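Local coordinates for protein putative esterase (Sulfolobus solfataricus P2, PDB 2RAU) that probably acts as a lipase or esterase of the alpha/beta-hydrolase fold and binds calcium, at residues 162-167 / 286-291; 291-296 / 314-319; 298-303 / 344-349. One frame throughout, in Å; residues are numbered along the deposited sequence.

Overall arrangement
The three contacts differ in depth: contact 1 is at the surface, contact 2 largely buried, and contact 3 is core packing on the alpha/beta-hydrolase sheet. Contact 1 sets helix 153-169 against the loop after helix 278-282 through a serine, a few aromatic carbons and a bridging water. Contact 2 picks up the same loop from Glu291, which the two share, and packs it against the loop before strand 320-324; a proline ring, Pro316, meets carbonyl oxygens there. Contact 3, between strand 297-302 and helix 338-353, is wholly apolar. Contacts 1 and 2 touch where Trp166 meets Val295, contacts 2 and 3 where Trp349 meets the carbonyl oxygen of Pro296.

Contact 1: residues 162-167 / 286-291; sequences SSLYWK and LKFDYE
The Phe288 ring is met at its edge, near its plane, by two neighbours from the helix: Ser163 OG stands 3.5 Å from Phe288 CD1, and Leu164 CD1 lies 4.1 Å from Phe288 CE1. The leucine comes only with a methyl branch and at a slant, so this is a light apolar touch. Tyr290 has the carbonyl oxygen of Phe288 over one face, toward the rim of the ring, while Ser163 CB approaches the ring obliquely at 4.3 Å from Tyr290 CD1. Beyond these segments Trp123 meets Phe288 edge-to-face, and Ile127 of helix 123-141 touches both Phe288 and Leu164.

Ser163 is the hub. Its CB points at the loop and sits 3.2 Å from the backbone O of Asp289, while chi1 of 79° places OG between the backbone N and the carbonyl carbon, turned to the phenylalanine edge. No direct hydrogen bond links the segments; instead one water donates to Ser163 OG at 2.7 Å and accepts from the backbone N of Asp289 at 2.9 Å. Ser163 OG is also hydrogen-bonded to the backbone O of Asn160, one turn back in the helix, and the side chain of that same Asn160 bonds the hydroxyl of Tyr290. On the loop side, Asp289 OD1 accepts from the backbone N of Glu291 at 3.3 Å, met from above the carboxylate plane. That bond makes an Asx turn in the loop, which here packs on helix 153-169, the helix that in this alpha/beta-hydrolase fold follows the probable nucleophile elbow.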
# COMPACT_ATOMS: atom_id res chain seq x y z
N SER A 162 11.85 -4.06 -9.71
CA SER A 162 12.94 -5.01 -9.62
C SER A 162 13.34 -5.56 -10.97
O SER A 162 14.49 -5.76 -11.21
CB SER A 162 12.57 -6.17 -8.68
OG SER A 162 12.41 -5.71 -7.36
N SER A 163 12.38 -5.78 -11.86
CA SER A 163 12.70 -6.30 -13.17
C SER A 163 13.66 -5.36 -13.93
O SER A 163 14.39 -5.81 -14.81
CB SER A 163 11.42 -6.54 -13.98
OG SER A 163 10.91 -5.35 -14.53
N LEU A 164 13.65 -4.07 -13.58
CA LEU A 164 14.46 -3.09 -14.24
C LEU A 164 15.74 -2.75 -13.50
O LEU A 164 16.72 -2.41 -14.13
CB LEU A 164 13.67 -1.81 -14.45
CG LEU A 164 12.47 -1.85 -15.39
CD1 LEU A 164 11.60 -0.58 -15.16
CD2 LEU A 164 12.90 -2.01 -16.84
N TYR A 165 15.72 -2.81 -12.16
CA TYR A 165 16.78 -2.30 -11.34
C TYR A 165 17.33 -3.21 -10.26
O TYR A 165 18.15 -2.76 -9.48
CB TYR A 165 16.26 -1.05 -10.63
CG TYR A 165 15.82 0.06 -11.57
CD1 TYR A 165 16.75 0.73 -12.34
CD2 TYR A 165 14.49 0.46 -11.64
CE1 TYR A 165 16.36 1.77 -13.16
CE2 TYR A 165 14.10 1.50 -12.46
CZ TYR A 165 15.04 2.13 -13.23
OH TYR A 165 14.70 3.18 -14.05
N TRP A 166 16.89 -4.47 -10.20
CA TRP A 166 17.31 -5.35 -9.11
C TRP A 166 18.82 -5.45 -8.93
O TRP A 166 19.29 -5.42 -7.81
CB TRP A 166 16.69 -6.76 -9.21
CG TRP A 166 17.23 -7.68 -10.26
CD1 TRP A 166 16.77 -7.85 -11.51
CD2 TRP A 166 18.32 -8.61 -10.10
NE1 TRP A 166 17.50 -8.80 -12.17
CE2 TRP A 166 18.46 -9.29 -11.32
CE3 TRP A 166 19.20 -8.90 -9.07
CZ2 TRP A 166 19.43 -10.23 -11.53
CZ3 TRP A 166 20.15 -9.85 -9.28
CH2 TRP A 166 20.27 -10.50 -10.50
N LYS A 167 19.57 -5.51 -10.04
CA LYS A 167 20.99 -5.76 -9.95
C LYS A 167 21.68 -4.69 -9.14
O LYS A 167 22.49 -5.03 -8.31
CB LYS A 167 21.63 -5.89 -11.33
CG LYS A 167 21.07 -7.09 -12.09
CD LYS A 167 21.60 -7.21 -13.52
CE LYS A 167 21.06 -8.46 -14.23
NZ LYS A 167 21.59 -8.52 -15.63
N LEU A 286 2.04 -3.27 -21.49
CA LEU A 286 3.49 -3.28 -21.14
C LEU A 286 3.99 -4.60 -20.57
O LEU A 286 3.45 -5.12 -19.59
CB LEU A 286 3.84 -2.17 -20.13
CG LEU A 286 4.06 -0.74 -20.61
CD1 LEU A 286 3.10 -0.31 -21.74
CD2 LEU A 286 3.95 0.13 -19.40
N LYS A 287 5.04 -5.14 -21.18
CA LYS A 287 5.65 -6.38 -20.74
C LYS A 287 6.85 -6.04 -19.85
O LYS A 287 7.72 -5.27 -20.24
CB LYS A 287 6.07 -7.24 -21.94
N PHE A 288 6.86 -6.60 -18.65
CA PHE A 288 7.99 -6.50 -17.74
C PHE A 288 8.65 -7.88 -17.65
O PHE A 288 7.97 -8.89 -17.51
CB PHE A 288 7.53 -6.07 -16.35
CG PHE A 288 7.22 -4.62 -16.25
CD1 PHE A 288 8.20 -3.72 -15.91
CD2 PHE A 288 5.93 -4.14 -16.45
CE1 PHE A 288 7.91 -2.34 -15.78
CE2 PHE A 288 5.63 -2.78 -16.33
CZ PHE A 288 6.63 -1.88 -15.99
N ASP A 289 9.97 -7.91 -17.71
CA ASP A 289 10.68 -9.18 -17.69
C ASP A 289 10.97 -9.68 -16.28
O ASP A 289 11.93 -9.28 -15.65
CB ASP A 289 12.00 -9.04 -18.48
CG ASP A 289 12.69 -10.40 -18.70
OD1 ASP A 289 12.01 -11.45 -18.56
OD2 ASP A 289 13.90 -10.39 -19.02
N TYR A 290 10.14 -10.60 -15.79
CA TYR A 290 10.32 -11.16 -14.45
C TYR A 290 11.25 -12.35 -14.43
O TYR A 290 11.56 -12.85 -13.34
CB TYR A 290 8.99 -11.61 -13.86
CG TYR A 290 7.96 -10.53 -13.83
CD1 TYR A 290 8.22 -9.32 -13.20
CD2 TYR A 290 6.72 -10.71 -14.42
CE1 TYR A 290 7.29 -8.33 -13.16
CE2 TYR A 290 5.78 -9.72 -14.38
CZ TYR A 290 6.06 -8.54 -13.75
OH TYR A 290 5.10 -7.55 -13.74
N GLU A 291 11.68 -12.80 -15.62
CA GLU A 291 12.49 -13.99 -15.74
C GLU A 291 13.85 -13.81 -15.03
O GLU A 291 14.27 -14.67 -14.28
CB GLU A 291 12.63 -14.45 -17.22
O HOH W 1 11.41 -5.49 -17.15

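Contact 2: residues 291-296 / 314-319; sequences EGILVP and ILPSNS
Pro316 and Ile293 meet in a largely buried loop-to-loop contact, where the chain leading into strand 297-302 runs beside the chain leading into strand 320-324, its parallel neighbour in the sheet. No hydrogen bond crosses; the packing is between a proline ring and the opposing backbone. Pro316 CB lies 3.4 Å from Ile293 O. The same Pro316 CB is 3.8 Å from Val295 O, so this one ring carbon sits against both oxygens. Farther along the ring, Pro316 CG reaches Ile293 CG2 at 4.1 Å, the two side chains crossing at a slant.

Asn318 continues the contact at the more exposed end. Its amide carbon CG lies 3.8 Å from Pro296 CA, turned beside its own backbone N (chi1 -63°), which lays the amide along Val295 and Pro296. Behind it the loop is braced from within: Pro316 O accepts both the backbone N of Ser319 and Ser319 OG, the hydroxyl at 2.6 Å, from the same face of the carbonyl plane. Val295 faces the other way, onto Trp166 of helix 153-169. These are the loops that deliver the chain to adjacent parallel strands near the edge of the alpha/beta-hydrolase sheet.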
# COMPACT_ATOMS: atom_id res chain seq x y z
N GLU A 291 11.68 -12.80 -15.62
CA GLU A 291 12.49 -13.99 -15.74
C GLU A 291 13.85 -13.81 -15.03
O GLU A 291 14.27 -14.67 -14.28
CB GLU A 291 12.63 -14.45 -17.22
N GLY A 292 14.52 -12.69 -15.18
CA GLY A 292 15.87 -12.63 -14.61
C GLY A 292 16.11 -12.23 -13.16
O GLY A 292 17.26 -12.04 -12.77
N ILE A 293 15.04 -12.11 -12.37
CA ILE A 293 15.15 -11.49 -11.05
C ILE A 293 15.71 -12.53 -10.07
O ILE A 293 14.98 -13.38 -9.59
CB ILE A 293 13.80 -10.89 -10.59
CG1 ILE A 293 13.20 -10.00 -11.69
CG2 ILE A 293 13.96 -10.13 -9.26
CD1 ILE A 293 11.89 -9.31 -11.30
N LEU A 294 17.00 -12.43 -9.78
CA LEU A 294 17.66 -13.37 -8.88
C LEU A 294 17.80 -12.74 -7.48
O LEU A 294 18.90 -12.50 -6.98
CB LEU A 294 19.02 -13.78 -9.45
CG LEU A 294 19.00 -14.23 -10.91
CD1 LEU A 294 20.39 -14.50 -11.28
CD2 LEU A 294 18.06 -15.43 -11.16
N VAL A 295 16.67 -12.47 -6.88
CA VAL A 295 16.58 -11.83 -5.59
C VAL A 295 15.81 -12.79 -4.66
O VAL A 295 14.76 -13.29 -5.05
CB VAL A 295 15.80 -10.46 -5.74
CG1 VAL A 295 15.36 -9.90 -4.43
CG2 VAL A 295 16.66 -9.43 -6.53
N PRO A 296 16.33 -13.06 -3.44
CA PRO A 296 15.56 -13.78 -2.43
C PRO A 296 14.22 -13.11 -2.21
O PRO A 296 14.15 -11.88 -2.02
CB PRO A 296 16.42 -13.65 -1.17
CG PRO A 296 17.76 -13.53 -1.67
CD PRO A 296 17.66 -12.71 -2.92
N ILE A 314 5.14 -16.86 -11.88
CA ILE A 314 5.93 -15.74 -12.44
C ILE A 314 6.96 -15.16 -11.44
O ILE A 314 7.75 -14.31 -11.81
CB ILE A 314 4.99 -14.61 -12.94
N LEU A 315 6.98 -15.64 -10.20
CA LEU A 315 7.89 -15.14 -9.16
C LEU A 315 9.33 -15.69 -9.24
O LEU A 315 9.57 -16.72 -9.83
CB LEU A 315 7.35 -15.48 -7.77
CG LEU A 315 6.02 -14.88 -7.31
CD1 LEU A 315 5.69 -15.46 -5.95
CD2 LEU A 315 6.06 -13.36 -7.28
N PRO A 316 10.30 -14.98 -8.64
CA PRO A 316 11.67 -15.51 -8.62
C PRO A 316 11.78 -16.98 -8.14
O PRO A 316 10.92 -17.44 -7.39
CB PRO A 316 12.39 -14.55 -7.68
CG PRO A 316 11.65 -13.26 -7.87
CD PRO A 316 10.23 -13.64 -8.02
N SER A 317 12.82 -17.69 -8.57
CA SER A 317 12.99 -19.12 -8.26
C SER A 317 13.11 -19.38 -6.75
O SER A 317 12.58 -20.36 -6.22
CB SER A 317 14.21 -19.71 -9.01
N ASN A 318 13.81 -18.49 -6.06
CA ASN A 318 13.89 -18.54 -4.58
C ASN A 318 12.57 -18.71 -3.80
O ASN A 318 12.49 -19.44 -2.81
CB ASN A 318 14.47 -17.21 -4.07
CG ASN A 318 15.88 -16.95 -4.57
OD1 ASN A 318 16.09 -16.53 -5.73
ND2 ASN A 318 16.87 -17.18 -3.68
N SER A 319 11.54 -18.03 -4.30
CA SER A 319 10.41 -17.63 -3.51
C SER A 319 9.82 -18.60 -2.50
O SER A 319 9.46 -19.71 -2.83
CB SER A 319 9.34 -17.09 -4.45
OG SER A 319 9.90 -16.13 -5.33

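Contact 3: residues 298-303 / 344-349; sequences IAFVSE and SVVLKW
Ile298 lies over one face of the Trp349 indole, the chief meeting of strand 297-302 with helix 338-353, which packs against the sheet of this alpha/beta-hydrolase fold. The short segments run nearly antiparallel, at 167°, with their axes 10.3 Å apart. Ile298 CB stands 3.7 Å from the centroid of the five-membered ring and 6° off its normal, a CH-pi contact, while Ile298 CG2 sits over the centre of the indole system. Ile298 CG1 is anti to the backbone N (chi1 -171°), and this carries CD1 along the ring toward Trp349 CB and on to Val345.

Phe300, two residues on and on the same side of the strand, meets the helix one turn earlier. Both valines cross its ring at a slant, and Val345 CB lies at the ring edge, in plane. Ile174 of the neighbouring strand 170-176 backs Ile298, Val346 and Trp349. With an alanine at Trp349, Ile298 would probably lose the flat surface it rests on, leaving a gap between strand and helix. The tightest approach across the contact is from the other valine, Val346 CG2 to Phe300 CE1 at 3.5 Å.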
# COMPACT_ATOMS: atom_id res chain seq x y z
N ILE A 298 10.12 -13.49 -0.38
CA ILE A 298 9.07 -14.10 0.46
C ILE A 298 7.74 -13.49 -0.01
O ILE A 298 7.63 -12.28 -0.21
CB ILE A 298 9.35 -13.96 2.00
CG1 ILE A 298 8.35 -14.81 2.81
CG2 ILE A 298 9.40 -12.48 2.44
CD1 ILE A 298 8.69 -14.88 4.25
N ALA A 299 6.74 -14.36 -0.22
CA ALA A 299 5.43 -13.94 -0.72
C ALA A 299 4.36 -14.49 0.18
O ALA A 299 4.33 -15.68 0.45
CB ALA A 299 5.22 -14.42 -2.17
N PHE A 300 3.53 -13.60 0.69
CA PHE A 300 2.37 -13.99 1.50
C PHE A 300 1.10 -13.92 0.64
O PHE A 300 0.90 -12.94 -0.07
CB PHE A 300 2.21 -13.08 2.71
CG PHE A 300 3.33 -13.19 3.70
CD1 PHE A 300 4.53 -12.53 3.48
CD2 PHE A 300 3.18 -13.90 4.89
CE1 PHE A 300 5.55 -12.60 4.39
CE2 PHE A 300 4.20 -13.96 5.81
CZ PHE A 300 5.37 -13.30 5.58
N VAL A 301 0.25 -14.94 0.73
CA VAL A 301 -0.98 -14.97 -0.08
C VAL A 301 -2.20 -15.32 0.79
O VAL A 301 -2.24 -16.35 1.45
CB VAL A 301 -0.81 -15.88 -1.34
CG1 VAL A 301 -0.71 -17.38 -0.97
CG2 VAL A 301 -1.93 -15.64 -2.33
N SER A 302 -3.18 -14.42 0.81
CA SER A 302 -4.41 -14.58 1.58
C SER A 302 -5.27 -15.73 0.99
O SER A 302 -5.46 -15.83 -0.22
CB SER A 302 -5.22 -13.27 1.64
OG SER A 302 -5.60 -12.76 0.37
N GLU A 303 -5.80 -16.60 1.86
CA GLU A 303 -6.66 -17.68 1.39
C GLU A 303 -7.94 -17.19 0.72
O GLU A 303 -8.37 -17.78 -0.26
CB GLU A 303 -7.05 -18.60 2.55
CG GLU A 303 -7.73 -19.85 2.07
CD GLU A 303 -7.93 -20.87 3.15
OE1 GLU A 303 -8.17 -20.47 4.30
OE2 GLU A 303 -7.84 -22.08 2.84
N SER A 344 5.97 -10.93 12.31
CA SER A 344 7.08 -11.70 12.88
C SER A 344 7.72 -12.63 11.86
O SER A 344 8.90 -12.91 11.96
CB SER A 344 6.62 -12.51 14.07
OG SER A 344 5.63 -13.47 13.69
N VAL A 345 6.96 -13.10 10.87
CA VAL A 345 7.50 -14.01 9.85
C VAL A 345 8.38 -13.22 8.88
O VAL A 345 9.45 -13.69 8.49
CB VAL A 345 6.36 -14.77 9.09
CG1 VAL A 345 6.96 -15.70 8.00
CG2 VAL A 345 5.49 -15.53 10.08
N VAL A 346 7.95 -12.01 8.50
CA VAL A 346 8.80 -11.14 7.69
C VAL A 346 10.13 -10.81 8.44
O VAL A 346 11.23 -10.92 7.87
CB VAL A 346 8.08 -9.83 7.28
CG1 VAL A 346 9.12 -8.85 6.63
CG2 VAL A 346 6.90 -10.09 6.34
N LEU A 347 10.04 -10.47 9.72
CA LEU A 347 11.24 -10.18 10.52
C LEU A 347 12.18 -11.38 10.54
O LEU A 347 13.37 -11.22 10.40
CB LEU A 347 10.85 -9.83 11.96
CG LEU A 347 11.96 -9.35 12.92
CD1 LEU A 347 12.55 -8.05 12.42
CD2 LEU A 347 11.44 -9.21 14.39
N LYS A 348 11.64 -12.57 10.75
CA LYS A 348 12.46 -13.76 10.82
C LYS A 348 13.13 -14.01 9.48
O LYS A 348 14.31 -14.39 9.41
CB LYS A 348 11.60 -14.95 11.24
CG LYS A 348 12.33 -16.24 11.31
CD LYS A 348 11.39 -17.37 11.73
N TRP A 349 12.37 -13.84 8.40
CA TRP A 349 12.92 -13.98 7.06
C TRP A 349 14.07 -12.99 6.84
O TRP A 349 15.12 -13.38 6.32
CB TRP A 349 11.82 -13.77 6.01
CG TRP A 349 12.31 -13.92 4.62
CD1 TRP A 349 12.44 -15.07 3.94
CD2 TRP A 349 12.73 -12.87 3.75
NE1 TRP A 349 12.92 -14.81 2.69
CE2 TRP A 349 13.08 -13.46 2.54
CE3 TRP A 349 12.78 -11.48 3.87
CZ2 TRP A 349 13.55 -12.71 1.44
CZ3 TRP A 349 13.26 -10.73 2.78
CH2 TRP A 349 13.61 -11.34 1.58